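PDB 5Z0Q: aminotransferase, class I and II from Erwinia tasmaniensis, which binds pyridoxal-5'-phosphate and belongs to the class I and II aminotransferases, here assembled from two copies of the chain. Local coordinates for residues A[96-101]-A[269-274]; A[103-108]-A[129-134]; A[234-239]-A[251-256]. All coordinates share one frame; numbering follows the deposited sequence.

Overall arrangement
From the N terminus, the chain first meets 96-101, which runs from the end of strand 94-97 into helix 101-111; its partner, 269-274, comes after 167 intervening residues, closing contact 1 as the longest of the three loops. Contacts 2 and 3 both nest inside that loop, one after the other: helix 101-111 packs on helix 127-134 in contact 2, and strands 232-236 and 250-253 pair in contact 3. Strand 94-97 borders strand 250-253, which joins contacts 1 and 3 in one sheet; Leu235 CD1 lies 3.7 Å from Ile104 CG1, joining contacts 2 and 3. Contacts 1 and 2 also reach the second subunit, whereas contact 3 lies wholly within this chain.

Contact 1: A[96-101]-A[269-274]; sequences FLPGVV and GMVPDV. With PLP (pyridoxal-5'-phosphate), chain M.
The phosphate oxygen O2P of pyridoxal-5'-phosphate is gripped by two successive backbone amides: Val100 N donates to it at 2.9 Å, with an N-H...O angle of 151°, and Val101 N at 3.1 Å, almost straight at 175°. Val100 also meets the pyridine ring of pyridoxal-5'-phosphate through CG1, which approaches PLP C6 to 3.7 Å. Tyr66 OH of the second subunit adds a further hydrogen bond to the same ligand molecule, so the site draws on both chains.

Two residues before Val100, Pro98 is the centre of an inverse gamma turn, closed by a weak bond from Gly99 N to Leu97 O (3.2 Å). Pro98 points its CB toward 269-274 and has the largest area buried there (75 Å²). Its CD lies 3.7 Å from Val271 CG1 and 3.6 Å from the carbonyl oxygen Pro272 O. At the other end of 269-274, Val274 turns CG1 anti to its backbone N (chi1 -176°), which leaves CG2 to do the touching, 3.5 Å from Leu97 O and 4.0 Å from Phe96 CB. No hydrogen bond joins the two segments directly; they meet by apolar packing, and Arg267, from outside both, bridges them by donating from NH1 to Phe96 O and Pro272 O. Across the interface Pro98 packs on Pro272 of the second subunit, and Pro272 on Pro98 of that subunit. A phosphate held by backbone amides where a glycine-containing turn enters a helix, beside the dimer interface, is characteristic of fold type I pyridoxal-phosphate enzymes.

Contact 2: A[103-108]-A[129-134]; sequences GINIAV and FLAPKL
The carboxamide of Asn105 offers one face to Ala131, whose CB sits over it toward the oxygen end, 3.6 Å from OD1 and 3.9 Å from Asn105 CG. The nitrogen of the amide is engaged elsewhere, since ND2 donates to Val101 O, one turn back in the same helix. With CG anti to the carbonyl carbon (chi1 -77°), the side chain leans toward that oxygen, and the bond should help to fix the rotation of the amide.

Ala131 fills the gap between three residues of 103-108: besides the amide, its CB meets Ile104 CG2 at 4.2 Å and Val108 CG2 at 4.1 Å. The segment axes approach to 9.1 Å and cross at -47°. Helix 127-134 is the helix of a beta-alpha-beta crossover, linking strand 117-122 to its parallel neighbour 139-146, while helix 101-111 carries the chain from edge strand 94-97 across the sheet to 117-122. The other methyl of Val108, CG1, lies 4.1 Å from Pro132 CA and 4.4 Å from Pro132 CG. Helix 127-134 is kinked here, the nitrogen of Pro132 having no bond to the preceding turn. Beyond the pair, Ile104 packs on Asp204 of strand 200-204, while Asn105 also touches Gly269 of the second subunit.

Contact 3: A[234-239]-A[251-256]; sequences TLMSPS and LAVIPN
Thr234 and Val253 exchange two backbone hydrogen bonds, Thr234 N to Val253 O at 3.0 Å and Val253 N to Thr234 O at 2.7 Å, and this ladder is the close part of the contact. Met236 and Leu251 form the next hydrogen-bonded pair. Met236 N reaches Leu251 O at 3.1 Å with an N-H...O angle of 177°, and Leu251 N returns to Met236 O at 3.0 Å. Leu235 and Ala252, the non-hydrogen-bonded pair between them, meet on one face of the sheet, where Leu235 CD2 lies 3.7 Å from Ala252 CB. On the other face Met236 bends at chi3 (-57°), bringing CE to 3.7 Å from Val253 CG2 and 3.9 Å from Leu251 CD1.

Strand 250-253 runs antiparallel to both its neighbours, 94-97 and 232-236, as in the mixed sheet of fold type I pyridoxal-phosphate enzymes. Past the ladder the two segments diverge. Ser237 OG accepts from Ser239 N (3.0 Å) in an ST turn and also bonds to Ala249 O; the turn ends directly before Lys240, which lines the pyridoxal-5'-phosphate pocket. At the opposite end, partly exposed Asn256 is the N-cap of helix 257-267, its OD1 capping Glu258 N and Leu259 N weakly, while ND2 bonds to Gln230 O.

Contact 1: A[96-101]-A[269-274]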
loop_
_atom_site.group_PDB
_atom_site.type_symbol
_atom_site.label_atom_id
_atom_site.label_comp_id
_atom_site.label_asym_id
_atom_site.label_seq_id
_atom_site.Cartn_x
_atom_site.Cartn_y
_atom_site.Cartn_z
ATOM N N PHE A 96 -0.469 11.513 -2.451
ATOM C CA PHE A 96 -1.202 10.309 -2.814
ATOM C C PHE A 96 -0.878 9.168 -1.857
ATOM O O PHE A 96 0.273 8.983 -1.451
ATOM C CB PHE A 96 -0.882 9.905 -4.252
ATOM C CG PHE A 96 -1.295 10.928 -5.271
ATOM C CD1 PHE A 96 -2.633 11.115 -5.580
ATOM C CD2 PHE A 96 -0.348 11.702 -5.919
ATOM C CE1 PHE A 96 -3.019 12.058 -6.515
ATOM C CE2 PHE A 96 -0.726 12.646 -6.856
ATOM C CZ PHE A 96 -2.062 12.824 -7.155
ATOM N N LEU A 97 -1.904 8.401 -1.502
ATOM C CA LEU A 97 -1.806 7.354 -0.498
ATOM C C LEU A 97 -2.503 6.099 -0.995
ATOM O O LEU A 97 -3.417 6.180 -1.826
ATOM C CB LEU A 97 -2.437 7.797 0.832
ATOM C CG LEU A 97 -1.822 9.016 1.518
ATOM C CD1 LEU A 97 -2.813 9.633 2.492
ATOM C CD2 LEU A 97 -0.536 8.630 2.232
ATOM N N PRO A 98 -2.090 4.921 -0.512
ATOM C CA PRO A 98 -2.788 3.662 -0.853
ATOM C C PRO A 98 -3.916 3.343 0.125
ATOM O O PRO A 98 -3.887 2.359 0.878
ATOM C CB PRO A 98 -1.653 2.639 -0.797
ATOM C CG PRO A 98 -0.770 3.157 0.292
ATOM C CD PRO A 98 -0.830 4.667 0.211
ATOM N N GLY A 99 -4.939 4.187 0.123
ATOM C CA GLY A 99 -6.080 4.033 1.005
ATOM C C GLY A 99 -6.334 5.283 1.826
ATOM O O GLY A 99 -5.557 6.236 1.829
ATOM N N VAL A 100 -7.462 5.254 2.532
ATOM C CA VAL A 100 -7.879 6.380 3.360
ATOM C C VAL A 100 -7.551 6.081 4.817
ATOM O O VAL A 100 -7.228 6.988 5.591
ATOM C CB VAL A 100 -9.378 6.680 3.174
ATOM C CG1 VAL A 100 -9.789 7.900 3.991
ATOM C CG2 VAL A 100 -9.697 6.887 1.701
ATOM N N VAL A 101 -7.629 4.802 5.194
ATOM C CA VAL A 101 -7.347 4.413 6.575
ATOM C C VAL A 101 -5.906 4.746 6.938
ATOM O O VAL A 101 -5.619 5.190 8.057
ATOM C CB VAL A 101 -7.654 2.918 6.783
ATOM C CG1 VAL A 101 -7.316 2.496 8.209
ATOM C CG2 VAL A 101 -9.112 2.632 6.473
ATOM N N GLY A 269 8.716 5.548 3.867
ATOM C CA GLY A 269 9.232 4.233 4.192
ATOM C C GLY A 269 8.192 3.293 4.765
ATOM O O GLY A 269 8.141 2.114 4.404
ATOM N N MET A 270 7.350 3.811 5.659
ATOM C CA MET A 270 6.371 2.972 6.340
ATOM C C MET A 270 5.162 2.682 5.457
ATOM O O MET A 270 4.615 1.574 5.496
ATOM C CB MET A 270 5.936 3.644 7.642
ATOM C CG MET A 270 5.256 2.714 8.624
ATOM S SD MET A 270 6.348 1.421 9.240
ATOM C CE MET A 270 5.271 0.615 10.423
ATOM N N VAL A 271 4.735 3.652 4.660
ATOM C CA VAL A 271 3.568 3.522 3.792
ATOM C C VAL A 271 4.055 3.514 2.347
ATOM O O VAL A 271 4.739 4.456 1.926
ATOM C CB VAL A 271 2.560 4.656 4.029
ATOM C CG1 VAL A 271 1.321 4.457 3.172
ATOM C CG2 VAL A 271 2.192 4.732 5.501
ATOM N N PRO A 272 3.732 2.495 1.561
ATOM C CA PRO A 272 4.262 2.389 0.198
ATOM C C PRO A 272 3.546 3.341 -0.755
ATOM O O PRO A 272 2.617 4.057 -0.386
ATOM C CB PRO A 272 3.987 0.927 -0.162
ATOM C CG PRO A 272 2.762 0.588 0.619
ATOM C CD PRO A 272 2.881 1.346 1.917
ATOM N N ASP A 273 4.004 3.336 -2.005
ATOM C CA ASP A 273 3.392 4.142 -3.046
ATOM C C ASP A 273 2.138 3.458 -3.586
ATOM O O ASP A 273 1.874 2.281 -3.329
ATOM C CB ASP A 273 4.385 4.401 -4.180
ATOM C CG ASP A 273 5.504 5.340 -3.773
ATOM O OD1 ASP A 273 5.310 6.117 -2.815
ATOM O OD2 ASP A 273 6.575 5.305 -4.417
ATOM N N VAL A 274 1.357 4.222 -4.353
ATOM C CA VAL A 274 0.113 3.703 -4.903
ATOM C C VAL A 274 0.414 2.715 -6.026
ATOM O O VAL A 274 1.397 2.855 -6.766
ATOM C CB VAL A 274 -0.775 4.861 -5.396
ATOM C CG1 VAL A 274 -2.121 4.345 -5.890
ATOM C CG2 VAL A 274 -0.969 5.886 -4.288
HETATM N N1 PLP M . -13.274 6.382 5.280
HETATM C C2 PLP M . -14.596 6.100 5.560
HETATM C C2A PLP M . -15.386 7.014 6.451
HETATM C C3 PLP M . -15.199 4.973 5.014
HETATM O O3 PLP M . -16.511 4.694 5.292
HETATM C C4 PLP M . -14.467 4.128 4.187
HETATM C C4A PLP M . -15.155 3.012 3.457
HETATM C C5 PLP M . -13.135 4.414 3.912
HETATM C C6 PLP M . -12.542 5.546 4.460
HETATM C C5A PLP M . -12.349 3.489 3.010
HETATM O O4P PLP M . -10.965 3.606 3.247
HETATM P P PLP M . -9.958 2.522 2.611
HETATM O O1P PLP M . -10.460 1.131 2.917
HETATM O O2P PLP M . -8.575 2.699 3.193
HETATM O O3P PLP M . -9.913 2.731 1.116
#

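Contact 2: A[103-108]-A[129-134]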
loop_
_atom_site.group_PDB
_atom_site.type_symbol
_atom_site.label_atom_id
_atom_site.label_comp_id
_atom_site.label_asym_id
_atom_site.label_seq_id
_atom_site.Cartn_x
_atom_site.Cartn_y
_atom_site.Cartn_z
ATOM N N GLY A 103 -4.213 7.210 5.720
ATOM C CA GLY A 103 -4.154 8.648 5.911
ATOM C C GLY A 103 -4.640 9.083 7.279
ATOM O O GLY A 103 -4.153 10.077 7.827
ATOM N N ILE A 104 -5.599 8.353 7.847
ATOM C CA ILE A 104 -6.065 8.657 9.196
ATOM C C ILE A 104 -4.981 8.339 10.218
ATOM O O ILE A 104 -4.750 9.107 11.160
ATOM C CB ILE A 104 -7.367 7.890 9.489
ATOM C CG1 ILE A 104 -8.477 8.339 8.537
ATOM C CG2 ILE A 104 -7.787 8.078 10.938
ATOM C CD1 ILE A 104 -9.751 7.532 8.657
ATOM N N ASN A 105 -4.293 7.209 10.045
ATOM C CA ASN A 105 -3.269 6.810 11.005
ATOM C C ASN A 105 -2.069 7.748 10.957
ATOM O O ASN A 105 -1.583 8.198 12.000
ATOM C CB ASN A 105 -2.843 5.365 10.749
ATOM C CG ASN A 105 -3.857 4.362 11.264
ATOM O OD1 ASN A 105 -3.690 3.792 12.342
ATOM N ND2 ASN A 105 -4.920 4.147 10.497
ATOM N N ILE A 106 -1.580 8.059 9.752
ATOM C CA ILE A 106 -0.436 8.959 9.623
ATOM C C ILE A 106 -0.738 10.304 10.268
ATOM O O ILE A 106 0.108 10.882 10.961
ATOM C CB ILE A 106 -0.042 9.125 8.144
ATOM C CG1 ILE A 106 0.353 7.783 7.532
ATOM C CG2 ILE A 106 1.108 10.114 8.007
ATOM C CD1 ILE A 106 0.430 7.819 6.024
ATOM N N ALA A 107 -1.953 10.819 10.058
ATOM C CA ALA A 107 -2.321 12.111 10.628
ATOM C C ALA A 107 -2.236 12.094 12.150
ATOM O O ALA A 107 -1.767 13.060 12.762
ATOM C CB ALA A 107 -3.726 12.501 10.173
ATOM N N VAL A 108 -2.673 11.001 12.778
ATOM C CA VAL A 108 -2.638 10.923 14.235
ATOM C C VAL A 108 -1.202 10.790 14.733
ATOM O O VAL A 108 -0.818 11.409 15.732
ATOM C CB VAL A 108 -3.523 9.763 14.726
ATOM C CG1 VAL A 108 -3.420 9.611 16.235
ATOM C CG2 VAL A 108 -4.969 9.990 14.313
ATOM N N PHE A 129 -11.297 6.138 16.140
ATOM C CA PHE A 129 -10.817 5.950 17.502
ATOM C C PHE A 129 -9.886 4.753 17.639
ATOM O O PHE A 129 -9.296 4.566 18.709
ATOM C CB PHE A 129 -11.995 5.812 18.479
ATOM C CG PHE A 129 -12.970 4.729 18.117
ATOM C CD1 PHE A 129 -14.049 4.999 17.292
ATOM C CD2 PHE A 129 -12.821 3.447 18.619
ATOM C CE1 PHE A 129 -14.952 4.009 16.962
ATOM C CE2 PHE A 129 -13.721 2.451 18.293
ATOM C CZ PHE A 129 -14.789 2.733 17.464
ATOM N N LEU A 130 -9.735 3.948 16.584
ATOM C CA LEU A 130 -8.750 2.874 16.599
ATOM C C LEU A 130 -7.341 3.394 16.345
ATOM O O LEU A 130 -6.374 2.831 16.868
ATOM C CB LEU A 130 -9.109 1.812 15.559
ATOM C CG LEU A 130 -9.656 0.485 16.092
ATOM C CD1 LEU A 130 -10.910 0.707 16.924
ATOM C CD2 LEU A 130 -9.929 -0.480 14.948
ATOM N N ALA A 131 -7.205 4.460 15.547
ATOM C CA ALA A 131 -5.876 5.011 15.288
ATOM C C ALA A 131 -5.247 5.612 16.541
ATOM O O ALA A 131 -4.068 5.320 16.809
ATOM C CB ALA A 131 -5.944 6.020 14.136
ATOM N N PRO A 132 -5.937 6.440 17.338
ATOM C CA PRO A 132 -5.328 6.877 18.606
ATOM C C PRO A 132 -5.066 5.727 19.559
ATOM O O PRO A 132 -4.140 5.801 20.375
ATOM C CB PRO A 132 -6.364 7.857 19.177
ATOM C CG PRO A 132 -7.170 8.288 18.008
ATOM C CD PRO A 132 -7.239 7.093 17.118
ATOM N N LYS A 133 -5.860 4.659 19.470
ATOM C CA LYS A 133 -5.645 3.495 20.321
ATOM C C LYS A 133 -4.326 2.806 19.989
ATOM O O LYS A 133 -3.577 2.418 20.893
ATOM C CB LYS A 133 -6.819 2.529 20.171
ATOM C CG LYS A 133 -6.838 1.378 21.159
ATOM C CD LYS A 133 -8.078 0.523 20.943
ATOM C CE LYS A 133 -8.141 -0.635 21.921
ATOM N NZ LYS A 133 -9.357 -1.464 21.695
ATOM N N LEU A 134 -4.021 2.656 18.699
ATOM C CA LEU A 134 -2.775 2.023 18.286
ATOM C C LEU A 134 -1.576 2.953 18.402
ATOM O O LEU A 134 -0.439 2.473 18.445
ATOM C CB LEU A 134 -2.889 1.520 16.846
ATOM C CG LEU A 134 -4.050 0.572 16.542
ATOM C CD1 LEU A 134 -3.995 0.107 15.094
ATOM C CD2 LEU A 134 -4.045 -0.613 17.496
#

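Contact 3: A[234-239]-A[251-256]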
loop_
_atom_site.group_PDB
_atom_site.type_symbol
_atom_site.label_atom_id
_atom_site.label_comp_id
_atom_site.label_asym_id
_atom_site.label_seq_id
_atom_site.Cartn_x
_atom_site.Cartn_y
_atom_site.Cartn_z
ATOM N N THR A 234 -7.319 17.070 4.235
ATOM C CA THR A 234 -8.534 16.586 3.589
ATOM C C THR A 234 -8.246 15.253 2.907
ATOM O O THR A 234 -7.329 15.161 2.082
ATOM C CB THR A 234 -9.047 17.611 2.577
ATOM O OG1 THR A 234 -9.106 18.902 3.196
ATOM C CG2 THR A 234 -10.435 17.228 2.083
ATOM N N LEU A 235 -9.030 14.233 3.244
ATOM C CA LEU A 235 -8.874 12.892 2.690
ATOM C C LEU A 235 -10.004 12.623 1.704
ATOM O O LEU A 235 -11.182 12.667 2.078
ATOM C CB LEU A 235 -8.869 11.840 3.799
ATOM C CG LEU A 235 -7.726 11.913 4.814
ATOM C CD1 LEU A 235 -7.928 10.885 5.914
ATOM C CD2 LEU A 235 -6.388 11.705 4.129
ATOM N N MET A 236 -9.646 12.345 0.452
ATOM C CA MET A 236 -10.621 12.077 -0.594
ATOM C C MET A 236 -10.122 10.944 -1.479
ATOM O O MET A 236 -8.920 10.685 -1.575
ATOM C CB MET A 236 -10.903 13.325 -1.437
ATOM C CG MET A 236 -11.617 14.432 -0.681
ATOM S SD MET A 236 -11.805 15.927 -1.664
ATOM C CE MET A 236 -10.096 16.265 -2.081
ATOM N N SER A 237 -11.071 10.273 -2.137
ATOM C CA SER A 237 -10.782 9.119 -2.980
ATOM C C SER A 237 -12.015 8.713 -3.777
ATOM O O SER A 237 -13.147 8.927 -3.323
ATOM C CB SER A 237 -10.296 7.944 -2.128
ATOM O OG SER A 237 -10.263 6.744 -2.877
ATOM N N PRO A 238 -11.845 8.139 -4.969
ATOM C CA PRO A 238 -13.003 7.615 -5.705
ATOM C C PRO A 238 -13.278 6.155 -5.385
ATOM O O PRO A 238 -13.985 5.474 -6.137
ATOM C CB PRO A 238 -12.585 7.797 -7.168
ATOM C CG PRO A 238 -11.105 7.599 -7.131
ATOM C CD PRO A 238 -10.628 8.147 -5.799
ATOM N N SER A 239 -12.725 5.665 -4.272
ATOM C CA SER A 239 -12.825 4.244 -3.949
ATOM C C SER A 239 -14.274 3.820 -3.739
ATOM O O SER A 239 -14.726 2.817 -4.302
ATOM C CB SER A 239 -11.985 3.928 -2.710
ATOM O OG SER A 239 -10.602 4.069 -2.980
ATOM N N LEU A 251 -5.956 10.287 -1.891
ATOM C CA LEU A 251 -5.074 11.440 -1.808
ATOM C C LEU A 251 -5.442 12.274 -0.591
ATOM O O LEU A 251 -6.601 12.312 -0.170
ATOM C CB LEU A 251 -5.132 12.293 -3.086
ATOM C CG LEU A 251 -6.482 12.788 -3.619
ATOM C CD1 LEU A 251 -6.926 14.085 -2.949
ATOM C CD2 LEU A 251 -6.419 12.962 -5.130
ATOM N N ALA A 252 -4.436 12.938 -0.030
ATOM C CA ALA A 252 -4.613 13.866 1.076
ATOM C C ALA A 252 -4.254 15.269 0.610
ATOM O O ALA A 252 -3.263 15.461 -0.102
ATOM C CB ALA A 252 -3.751 13.471 2.276
ATOM N N VAL A 253 -5.062 16.245 1.008
ATOM C CA VAL A 253 -4.874 17.638 0.620
ATOM C C VAL A 253 -4.440 18.408 1.858
ATOM O O VAL A 253 -5.249 18.664 2.758
ATOM C CB VAL A 253 -6.145 18.240 0.009
ATOM C CG1 VAL A 253 -5.866 19.638 -0.521
ATOM C CG2 VAL A 253 -6.678 17.337 -1.095
ATOM N N ILE A 254 -3.166 18.776 1.906
ATOM C CA ILE A 254 -2.584 19.497 3.029
ATOM C C ILE A 254 -2.058 20.831 2.514
ATOM O O ILE A 254 -0.945 20.912 1.992
ATOM C CB ILE A 254 -1.465 18.683 3.702
ATOM C CG1 ILE A 254 -1.836 17.200 3.744
ATOM C CG2 ILE A 254 -1.205 19.201 5.107
ATOM C CD1 ILE A 254 -0.708 16.299 4.188
ATOM N N PRO A 255 -2.843 21.906 2.634
ATOM C CA PRO A 255 -2.361 23.212 2.159
ATOM C C PRO A 255 -1.211 23.768 2.980
ATOM O O PRO A 255 -0.377 24.502 2.437
ATOM C CB PRO A 255 -3.607 24.105 2.260
ATOM C CG PRO A 255 -4.764 23.155 2.305
ATOM C CD PRO A 255 -4.257 21.952 3.035
ATOM N N ASN A 256 -1.137 23.443 4.264
ATOM C CA ASN A 256 -0.062 23.959 5.102
ATOM C C ASN A 256 1.255 23.297 4.713
ATOM O O ASN A 256 1.341 22.064 4.691
ATOM C CB ASN A 256 -0.373 23.709 6.579
ATOM C CG ASN A 256 0.551 24.472 7.513
ATOM O OD1 ASN A 256 1.768 24.503 7.323
ATOM N ND2 ASN A 256 -0.028 25.093 8.533
#